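Local coordinates for N-acetylglucosamine-specific lectin (Saxidomus purpuratus, PDB 6A7T), which binds carbohydrates containing N-acetylglucosamine as a C-type lectin, recognising the sugar without the help of calcium, at residues W113-P118 / V134-D139; Y87-S92 / M125-Y130; A61-E66 / I151-C156. One frame throughout, in Å; residues are numbered along the deposited sequence.

Interaction 1. Residues W113-P118 / V134-D139; sequences WGPNRP and VWQWND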
loop_
_atom_site.group_PDB
_atom_site.type_symbol
_atom_site.label_atom_id
_atom_site.label_comp_id
_atom_site.label_asym_id
_atom_site.label_seq_id
_atom_site.Cartn_x
_atom_site.Cartn_y
_atom_site.Cartn_z
ATOM N N TRP A 113 -14.031 15.537 6.004
ATOM C CA TRP A 113 -14.228 16.639 6.898
ATOM C C TRP A 113 -15.209 16.256 8.004
ATOM O O TRP A 113 -16.118 15.504 7.719
ATOM C CB TRP A 113 -14.789 17.844 6.149
ATOM C CG TRP A 113 -13.808 18.472 5.204
ATOM C CD1 TRP A 113 -13.722 18.294 3.861
ATOM C CD2 TRP A 113 -12.752 19.362 5.567
ATOM N NE1 TRP A 113 -12.716 19.076 3.352
ATOM C CE2 TRP A 113 -12.156 19.783 4.363
ATOM C CE3 TRP A 113 -12.392 19.992 6.753
ATOM C CZ2 TRP A 113 -11.100 20.683 4.350
ATOM C CZ3 TRP A 113 -11.360 20.901 6.748
ATOM C CH2 TRP A 113 -10.757 21.271 5.535
ATOM N N GLY A 114 -15.033 16.850 9.187
ATOM C CA GLY A 114 -16.002 16.743 10.267
ATOM C C GLY A 114 -17.219 17.580 9.928
ATOM O O GLY A 114 -17.200 18.387 9.002
ATOM N N PRO A 115 -18.340 17.399 10.655
ATOM C CA PRO A 115 -19.557 18.101 10.269
ATOM C C PRO A 115 -19.326 19.622 10.238
ATOM O O PRO A 115 -18.743 20.153 11.140
ATOM C CB PRO A 115 -20.539 17.694 11.376
ATOM C CG PRO A 115 -19.957 16.459 12.050
ATOM C CD PRO A 115 -18.453 16.542 11.847
ATOM N N ASN A 116 -19.853 20.299 9.211
ATOM C CA ASN A 116 -19.854 21.767 9.105
ATOM C C ASN A 116 -18.419 22.326 9.103
ATOM O O ASN A 116 -18.157 23.383 9.734
ATOM C CB ASN A 116 -20.705 22.392 10.198
ATOM C CG ASN A 116 -22.088 21.767 10.210
ATOM O OD1 ASN A 116 -22.745 21.697 9.172
ATOM N ND2 ASN A 116 -22.486 21.237 11.354
ATOM N N ARG A 117 -17.549 21.555 8.467
ATOM C CA ARG A 117 -16.125 21.848 8.233
ATOM C C ARG A 117 -15.845 21.633 6.744
ATOM O O ARG A 117 -16.355 20.715 6.103
ATOM C CB ARG A 117 -15.254 20.929 9.108
ATOM C CG ARG A 117 -15.341 21.169 10.608
ATOM C CD ARG A 117 -15.134 22.591 11.040
ATOM N NE ARG A 117 -15.117 22.749 12.473
ATOM C CZ ARG A 117 -16.204 22.960 13.198
ATOM N NH1 ARG A 117 -17.368 23.097 12.587
ATOM N NH2 ARG A 117 -16.123 23.093 14.509
ATOM N N PRO A 118 -14.981 22.491 6.169
ATOM C CA PRO A 118 -14.305 23.546 6.891
ATOM C C PRO A 118 -15.172 24.734 7.336
ATOM O O PRO A 118 -16.048 25.195 6.615
ATOM C CB PRO A 118 -13.274 24.044 5.867
ATOM C CG PRO A 118 -13.921 23.735 4.526
ATOM C CD PRO A 118 -14.717 22.451 4.745
ATOM N N VAL A 134 -15.268 13.504 15.182
ATOM C CA VAL A 134 -14.774 12.245 15.759
ATOM C C VAL A 134 -13.651 11.685 14.878
ATOM O O VAL A 134 -13.903 10.823 14.033
ATOM C CB VAL A 134 -15.930 11.241 15.918
ATOM C CG1 VAL A 134 -15.507 9.984 16.654
ATOM C CG2 VAL A 134 -17.092 11.904 16.614
ATOM N N TRP A 135 -12.419 12.178 15.093
ATOM C CA TRP A 135 -11.295 11.798 14.271
ATOM C C TRP A 135 -11.618 12.029 12.788
ATOM O O TRP A 135 -11.578 11.160 11.958
ATOM C CB TRP A 135 -10.796 10.384 14.598
ATOM C CG TRP A 135 -10.132 10.295 15.936
ATOM C CD1 TRP A 135 -10.494 9.457 16.958
ATOM C CD2 TRP A 135 -9.047 11.090 16.438
ATOM N NE1 TRP A 135 -9.664 9.639 18.024
ATOM C CE2 TRP A 135 -8.785 10.646 17.754
ATOM C CE3 TRP A 135 -8.243 12.111 15.905
ATOM C CZ2 TRP A 135 -7.744 11.160 18.519
ATOM C CZ3 TRP A 135 -7.242 12.646 16.681
ATOM C CH2 TRP A 135 -7.026 12.208 17.992
ATOM N N GLN A 136 -11.960 13.292 12.496
ATOM C CA GLN A 136 -12.265 13.767 11.148
ATOM C C GLN A 136 -11.507 15.084 10.964
ATOM O O GLN A 136 -10.984 15.682 11.936
ATOM C CB GLN A 136 -13.781 13.934 10.990
ATOM C CG GLN A 136 -14.534 12.618 10.961
ATOM C CD GLN A 136 -16.016 12.861 11.138
ATOM O OE1 GLN A 136 -16.473 13.454 12.113
ATOM N NE2 GLN A 136 -16.747 12.461 10.135
ATOM N N TRP A 137 -11.540 15.611 9.752
ATOM C CA TRP A 137 -10.715 16.799 9.476
ATOM C C TRP A 137 -11.362 18.094 9.987
ATOM O O TRP A 137 -12.587 18.230 9.951
ATOM C CB TRP A 137 -10.376 16.918 7.988
ATOM C CG TRP A 137 -9.926 15.692 7.301
ATOM C CD1 TRP A 137 -9.206 14.656 7.818
ATOM C CD2 TRP A 137 -10.092 15.415 5.912
ATOM N NE1 TRP A 137 -8.988 13.733 6.865
ATOM C CE2 TRP A 137 -9.524 14.164 5.675
ATOM C CE3 TRP A 137 -10.727 16.076 4.851
ATOM C CZ2 TRP A 137 -9.524 13.552 4.435
ATOM C CZ3 TRP A 137 -10.774 15.439 3.635
ATOM C CH2 TRP A 137 -10.140 14.238 3.401
ATOM N N ASN A 138 -10.540 19.023 10.518
ATOM C CA ASN A 138 -10.931 20.358 10.947
ATOM C C ASN A 138 -9.922 21.359 10.354
ATOM O O ASN A 138 -8.751 20.986 10.081
ATOM C CB ASN A 138 -10.869 20.549 12.458
ATOM C CG ASN A 138 -11.433 21.868 12.896
ATOM O OD1 ASN A 138 -12.439 22.268 12.344
ATOM N ND2 ASN A 138 -10.785 22.537 13.845
ATOM N N ASP A 139 -10.373 22.581 10.104
ATOM C CA ASP A 139 -9.539 23.692 9.591
ATOM C C ASP A 139 -9.166 24.609 10.748
ATOM O O ASP A 139 -10.046 25.088 11.491
ATOM C CB ASP A 139 -10.310 24.498 8.536
ATOM C CG ASP A 139 -11.629 25.064 9.055
ATOM O OD1 ASP A 139 -12.500 24.245 9.401
ATOM O OD2 ASP A 139 -11.716 26.304 9.219
#
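Q136 rests its CB on the backbone of G114, 3.6 Å from G114 N, in the long sugar-site loop of the C-type lectin fold. Strand 136-139 carries the WND motif of the family (W137, N138, D139), and opposite it the cis peptide before P118 corresponds to the cis-proline of the classical sugar-binding loop. Q136 OE1 touches P115 CD while accepting a hydrogen bond from V134 N. W137 forms the single backbone bridge, with W113: its O takes the N-H of G114 at 2.9 Å, on a lone pair and nearly straight. The six-membered ring of W137 turns its edge to the five-membered ring of W113, a T-shaped pair with planes 79° apart and W137 CE3 3.9 Å from W113 CD1. P118 CD covers the opposite face of W113, so that indole is held between proline and tryptophan. N138 swings its CG anti to the backbone N (chi1 -173°), which brings OD1 to R117 NE at 2.7 Å, in the guanidinium plane but with a bent angle of 133° at the hydrogen. R117 also folds NH1 back onto N116 O. Both R117 and N138 contact N-acetylglucosamine in a crystal structure of this protein, so the bond ties together two sugar-binding residues, though no sugar is bound to this chain here. D139 binds a second calcium ion in such a structure, likewise absent from this chain; its carboxylate accepts hydrogen bonds from D119 N, A120 N and Q141 NE2. On the way, D139 OD1 passes 3.2 Å from P118 CA.

Interaction 2. Residues Y87-S92 / M125-Y130; sequences YWIGGS and MDYLNY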
loop_
_atom_site.group_PDB
_atom_site.type_symbol
_atom_site.label_atom_id
_atom_site.label_comp_id
_atom_site.label_asym_id
_atom_site.label_seq_id
_atom_site.Cartn_x
_atom_site.Cartn_y
_atom_site.Cartn_z
ATOM N N TYR A 87 -4.017 15.981 15.167
ATOM C CA TYR A 87 -2.749 15.760 14.463
ATOM C C TYR A 87 -2.775 16.592 13.185
ATOM O O TYR A 87 -3.705 16.471 12.434
ATOM C CB TYR A 87 -2.571 14.289 14.083
ATOM C CG TYR A 87 -2.292 13.336 15.212
ATOM C CD1 TYR A 87 -3.310 12.914 16.041
ATOM C CD2 TYR A 87 -1.029 12.814 15.414
ATOM C CE1 TYR A 87 -3.084 11.996 17.058
ATOM C CE2 TYR A 87 -0.781 11.903 16.433
ATOM C CZ TYR A 87 -1.816 11.495 17.261
ATOM O OH TYR A 87 -1.600 10.623 18.311
ATOM N N TRP A 88 -1.675 17.293 12.902
ATOM C CA TRP A 88 -1.558 17.988 11.598
ATOM C C TRP A 88 -1.432 17.009 10.437
ATOM O O TRP A 88 -0.687 16.001 10.549
ATOM C CB TRP A 88 -0.340 18.925 11.593
ATOM C CG TRP A 88 -0.459 20.063 12.562
ATOM C CD1 TRP A 88 0.438 20.376 13.520
ATOM C CD2 TRP A 88 -1.547 20.998 12.718
ATOM N NE1 TRP A 88 0.040 21.482 14.221
ATOM C CE2 TRP A 88 -1.180 21.859 13.773
ATOM C CE3 TRP A 88 -2.764 21.201 12.058
ATOM C CZ2 TRP A 88 -1.972 22.936 14.181
ATOM C CZ3 TRP A 88 -3.556 22.258 12.470
ATOM C CH2 TRP A 88 -3.158 23.089 13.522
ATOM N N ILE A 89 -2.058 17.363 9.305
ATOM C CA ILE A 89 -1.970 16.595 8.065
ATOM C C ILE A 89 -1.682 17.552 6.898
ATOM O O ILE A 89 -1.668 18.740 7.067
ATOM C CB ILE A 89 -3.213 15.738 7.809
ATOM C CG1 ILE A 89 -4.482 16.581 7.603
ATOM C CG2 ILE A 89 -3.385 14.748 8.938
ATOM C CD1 ILE A 89 -5.717 15.771 7.214
ATOM N N GLY A 90 -1.398 16.962 5.773
ATOM C CA GLY A 90 -0.845 17.641 4.589
ATOM C C GLY A 90 -1.926 18.258 3.721
ATOM O O GLY A 90 -1.905 18.067 2.501
ATOM N N GLY A 91 -2.815 19.045 4.336
ATOM C CA GLY A 91 -3.803 19.840 3.558
ATOM C C GLY A 91 -3.889 21.241 4.089
ATOM O O GLY A 91 -3.675 21.540 5.256
ATOM N N SER A 92 -4.201 22.180 3.200
ATOM C CA SER A 92 -4.183 23.572 3.536
ATOM C C SER A 92 -4.860 24.329 2.386
ATOM O O SER A 92 -5.077 23.819 1.327
ATOM C CB SER A 92 -2.780 24.136 3.773
ATOM O OG SER A 92 -2.047 24.147 2.572
ATOM N N MET A 125 -5.046 21.910 7.820
ATOM C CA MET A 125 -5.920 20.819 8.235
ATOM C C MET A 125 -5.264 19.925 9.291
ATOM O O MET A 125 -4.052 19.684 9.300
ATOM C CB MET A 125 -6.356 19.971 7.051
ATOM C CG MET A 125 -7.117 20.771 5.947
ATOM S SD MET A 125 -7.385 19.945 4.427
ATOM C CE MET A 125 -8.367 18.555 5.013
ATOM N N ASP A 126 -6.145 19.392 10.126
ATOM C CA ASP A 126 -5.824 18.346 11.090
ATOM C C ASP A 126 -6.896 17.254 11.060
ATOM O O ASP A 126 -7.935 17.413 10.461
ATOM C CB ASP A 126 -5.608 18.940 12.476
ATOM C CG ASP A 126 -6.788 19.626 13.141
ATOM O OD1 ASP A 126 -7.911 19.373 12.718
ATOM O OD2 ASP A 126 -6.525 20.342 14.129
ATOM N N TYR A 127 -6.573 16.099 11.656
ATOM C CA TYR A 127 -7.585 15.196 12.259
ATOM C C TYR A 127 -7.820 15.764 13.645
ATOM O O TYR A 127 -6.876 16.018 14.359
ATOM C CB TYR A 127 -7.086 13.749 12.358
ATOM C CG TYR A 127 -7.292 12.942 11.117
ATOM C CD1 TYR A 127 -8.444 12.202 10.871
ATOM C CD2 TYR A 127 -6.298 12.903 10.141
ATOM C CE1 TYR A 127 -8.605 11.462 9.712
ATOM C CE2 TYR A 127 -6.476 12.220 8.954
ATOM C CZ TYR A 127 -7.625 11.476 8.725
ATOM O OH TYR A 127 -7.788 10.795 7.546
ATOM N N LEU A 128 -9.088 15.876 14.051
ATOM C CA LEU A 128 -9.443 16.366 15.366
ATOM C C LEU A 128 -10.442 15.398 16.001
ATOM O O LEU A 128 -11.279 14.855 15.266
ATOM C CB LEU A 128 -10.123 17.729 15.177
ATOM C CG LEU A 128 -10.711 18.393 16.418
ATOM C CD1 LEU A 128 -9.681 18.735 17.479
ATOM C CD2 LEU A 128 -11.521 19.633 16.029
ATOM N N ASN A 129 -10.320 15.253 17.320
ATOM C CA ASN A 129 -11.312 14.537 18.137
ATOM C C ASN A 129 -11.824 15.493 19.199
ATOM O O ASN A 129 -11.197 15.686 20.243
ATOM C CB ASN A 129 -10.671 13.299 18.738
ATOM C CG ASN A 129 -11.661 12.467 19.508
ATOM O OD1 ASN A 129 -12.794 12.300 19.067
ATOM N ND2 ASN A 129 -11.193 11.938 20.617
ATOM N N TYR A 130 -12.945 16.133 18.899
ATOM C CA TYR A 130 -13.529 17.089 19.824
ATOM C C TYR A 130 -15.005 17.318 19.474
ATOM O O TYR A 130 -15.378 17.673 18.352
ATOM C CB TYR A 130 -12.744 18.404 19.867
ATOM C CG TYR A 130 -13.261 19.384 20.897
ATOM C CD1 TYR A 130 -13.308 19.053 22.239
ATOM C CD2 TYR A 130 -13.752 20.621 20.519
ATOM C CE1 TYR A 130 -13.811 19.929 23.184
ATOM C CE2 TYR A 130 -14.255 21.514 21.451
ATOM C CZ TYR A 130 -14.295 21.165 22.785
ATOM O OH TYR A 130 -14.794 22.050 23.710
#
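I89 sets its CG2 methyl at the ring edge of Y127, 3.7 Å from Y127 CD2, with the two side chains crossing at about a right angle. The other branch, CG1, stands between its own backbone N and carbonyl carbon (chi1 64°) and from there meets M125 CB at 3.9 Å. Beneath these side chains runs an antiparallel pairing of the sheet next to the lectin's sugar site: Y87 and Y127 are a hydrogen-bonded pair, exchanging both N-H groups, while W88 and D126 are the non-hydrogen-bonded pair that follows. I89 N then reaches M125 O at 3.1 Å. An inverse gamma turn centred on G90 bends the chain onto a new course, yet the strands stay joined, because G91 O still accepts M125 N at 2.9 Å. M125 curls at chi3 (61°) and lays SD over G91, 3.7 Å from G91 CA, where the glycine has no side chain to obstruct the sulfur. W88 brings its benzo edge to the partner strand, CE3 lying 3.4 Å from M125 O near the ring plane. D126 CB packs on W88 CE3 at 3.7 Å and comes within 3.1 Å of Y87 O. The contact sits deep in the domain. Helix 68-78 covers Y87 and Y127 and takes the Y127 hydroxyl to D71; strand 136-140 flanks 125-130, with W137 packing on M125 and I89, while strand 148-154 lies beside Y87 and W88.

Interaction 3. Residues A61-E66 / I151-C156; sequences ALVTVE and ICETDC. With CA (calcium ion), chain C.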
loop_
_atom_site.group_PDB
_atom_site.type_symbol
_atom_site.label_atom_id
_atom_site.label_comp_id
_atom_site.label_asym_id
_atom_site.label_seq_id
_atom_site.Cartn_x
_atom_site.Cartn_y
_atom_site.Cartn_z
ATOM N N ALA A 61 6.519 13.649 3.614
ATOM C CA ALA A 61 5.675 14.849 3.585
ATOM C C ALA A 61 4.506 14.628 4.516
ATOM O O ALA A 61 4.180 13.509 4.814
ATOM C CB ALA A 61 5.184 15.101 2.180
ATOM N N LEU A 62 3.888 15.721 4.984
ATOM C CA LEU A 62 2.662 15.543 5.761
ATOM C C LEU A 62 1.667 14.703 4.930
ATOM O O LEU A 62 1.550 14.854 3.701
ATOM C CB LEU A 62 2.084 16.918 6.120
ATOM C CG LEU A 62 2.743 17.686 7.247
ATOM C CD1 LEU A 62 2.276 19.133 7.235
ATOM C CD2 LEU A 62 2.470 17.010 8.570
ATOM N N VAL A 63 0.968 13.779 5.621
ATOM C CA VAL A 63 0.099 12.810 5.013
ATOM C C VAL A 63 -0.995 13.462 4.169
ATOM O O VAL A 63 -1.559 14.442 4.551
ATOM C CB VAL A 63 -0.512 11.886 6.078
ATOM C CG1 VAL A 63 -1.441 12.635 7.013
ATOM C CG2 VAL A 63 -1.181 10.682 5.433
ATOM N N THR A 64 -1.257 12.875 3.005
ATOM C CA THR A 64 -2.385 13.272 2.151
ATOM C C THR A 64 -3.319 12.059 2.083
ATOM O O THR A 64 -2.849 10.966 2.106
ATOM C CB THR A 64 -1.867 13.713 0.788
ATOM O OG1 THR A 64 -1.193 12.589 0.242
ATOM C CG2 THR A 64 -0.936 14.888 0.939
ATOM N N VAL A 65 -4.644 12.315 2.139
ATOM C CA VAL A 65 -5.633 11.235 2.398
ATOM C C VAL A 65 -6.575 11.141 1.197
ATOM O O VAL A 65 -7.559 11.879 1.129
ATOM C CB VAL A 65 -6.390 11.443 3.714
ATOM C CG1 VAL A 65 -7.252 10.213 4.041
ATOM C CG2 VAL A 65 -5.442 11.769 4.865
ATOM N N GLU A 66 -6.164 10.284 0.284
ATOM C CA GLU A 66 -6.792 10.153 -1.044
ATOM C C GLU A 66 -8.020 9.243 -1.018
ATOM O O GLU A 66 -8.841 9.335 -1.957
ATOM C CB GLU A 66 -5.793 9.585 -2.036
ATOM C CG GLU A 66 -4.757 10.630 -2.459
ATOM C CD GLU A 66 -3.499 10.722 -1.594
ATOM O OE1 GLU A 66 -3.241 9.811 -0.747
ATOM O OE2 GLU A 66 -2.796 11.735 -1.762
ATOM N N ILE A 151 1.489 13.780 11.173
ATOM C CA ILE A 151 1.578 12.468 10.480
ATOM C C ILE A 151 2.333 12.658 9.163
ATOM O O ILE A 151 1.904 13.433 8.317
ATOM C CB ILE A 151 0.195 11.840 10.245
ATOM C CG1 ILE A 151 -0.595 11.745 11.550
ATOM C CG2 ILE A 151 0.339 10.476 9.601
ATOM C CD1 ILE A 151 -2.079 11.561 11.407
ATOM N N CYS A 152 3.467 11.961 9.029
ATOM C CA CYS A 152 4.273 12.015 7.800
ATOM C C CYS A 152 3.994 10.746 6.972
ATOM O O CYS A 152 3.696 9.701 7.549
ATOM C CB CYS A 152 5.771 12.050 8.017
ATOM S SG CYS A 152 6.338 13.377 9.102
ATOM N N GLU A 153 3.984 10.895 5.647
ATOM C CA GLU A 153 3.782 9.786 4.710
ATOM C C GLU A 153 4.964 9.771 3.731
ATOM O O GLU A 153 5.306 10.795 3.206
ATOM C CB GLU A 153 2.440 9.949 4.015
ATOM C CG GLU A 153 2.100 8.834 3.025
ATOM C CD GLU A 153 0.810 9.004 2.228
ATOM O OE1 GLU A 153 0.218 10.132 2.194
ATOM O OE2 GLU A 153 0.424 8.017 1.594
ATOM N N THR A 154 5.530 8.587 3.457
ATOM C CA THR A 154 6.523 8.451 2.381
ATOM C C THR A 154 6.116 7.284 1.481
ATOM O O THR A 154 5.538 6.283 1.958
ATOM C CB THR A 154 7.942 8.236 2.926
ATOM O OG1 THR A 154 8.853 8.220 1.826
ATOM C CG2 THR A 154 8.062 6.982 3.754
ATOM N N ASP A 155 6.448 7.396 0.194
ATOM C CA ASP A 155 6.229 6.251 -0.718
ATOM C C ASP A 155 7.576 5.667 -1.154
ATOM O O ASP A 155 7.641 4.792 -2.058
ATOM C CB ASP A 155 5.411 6.662 -1.938
ATOM C CG ASP A 155 6.176 7.538 -2.900
ATOM O OD1 ASP A 155 7.346 7.934 -2.590
ATOM O OD2 ASP A 155 5.608 7.832 -3.976
ATOM N N CYS A 156 8.644 6.113 -0.508
ATOM C CA CYS A 156 10.000 5.548 -0.700
ATOM C C CYS A 156 10.473 5.718 -2.155
ATOM O O CYS A 156 11.337 4.971 -2.599
ATOM C CB CYS A 156 10.030 4.073 -0.317
ATOM S SG CYS A 156 9.601 3.710 1.407
HETATM CA CA CA C . -1.781 9.173 0.940
HETATM O O HOH W 1 -1.845 7.117 -0.435
HETATM O O HOH W 2 -0.251 9.845 -0.902
#
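With CG anti to the backbone N (chi1 -179°) and the rest of its chain extended, E153 reaches out from its strand to T64 and to the calcium ion between them. This is a calcium site of the C-type lectin fold, built where the short strand 61-62 edges an antiparallel sheet. Both carboxylate oxygens of E153 bind the metal, OE1 at 2.5 Å and OE2 slightly farther. T64 adds its carbonyl O at 2.4 Å and E66 its OE1 at 2.3 Å; two waters and E70 complete the shell. E153 OE1 is gripped a second time by T64 N, 3.2 Å away and nearly in line with the C-O bond, while its OE2 accepts from S37 OG, so both oxygens are held in place. The metal probably keeps the gathered carboxylates ionised and offsets their mutual repulsion. Behind the site the backbones pair: A61 and E153 exchange hydrogen bonds, the one from E153 N to A61 O measuring 2.8 Å, and V63 N reaches I151 O. V63 lies alongside I151, pointing the same way, with CG1 3.7 Å from I151 CB; its CG2, anti to the backbone N, packs instead on the E153 carboxylate. C152, facing the other way, is fixed to helix 48-57 by its disulfide with C55. At the metal, T64 OG1 donates to E66 OE2 at 2.7 Å, meeting that oxygen on its syn side and steadying the glutamate whose OE1 holds calcium.

How the interactions relate
Interaction 2 is the buried centre of the three, whereas interactions 1 and 3 are only partly buried and lie on opposite sides of the chain's centre, their own centres about 19 Å apart. Interactions 1 and 2 share one sheet: strands 124-130 and 136-140 are neighbours, joined by L128 N to Q136 O and D126 N to N138 O. Interaction 3 belongs to the other sheet but meets interaction 2 where G90 N pairs with V63 O and I89 packs on V63. The chemistry shifts accordingly, from aliphatic, sulfur and aromatic packing in the middle to an arginine-asparagine sugar site at one end and carboxylates around calcium at the other.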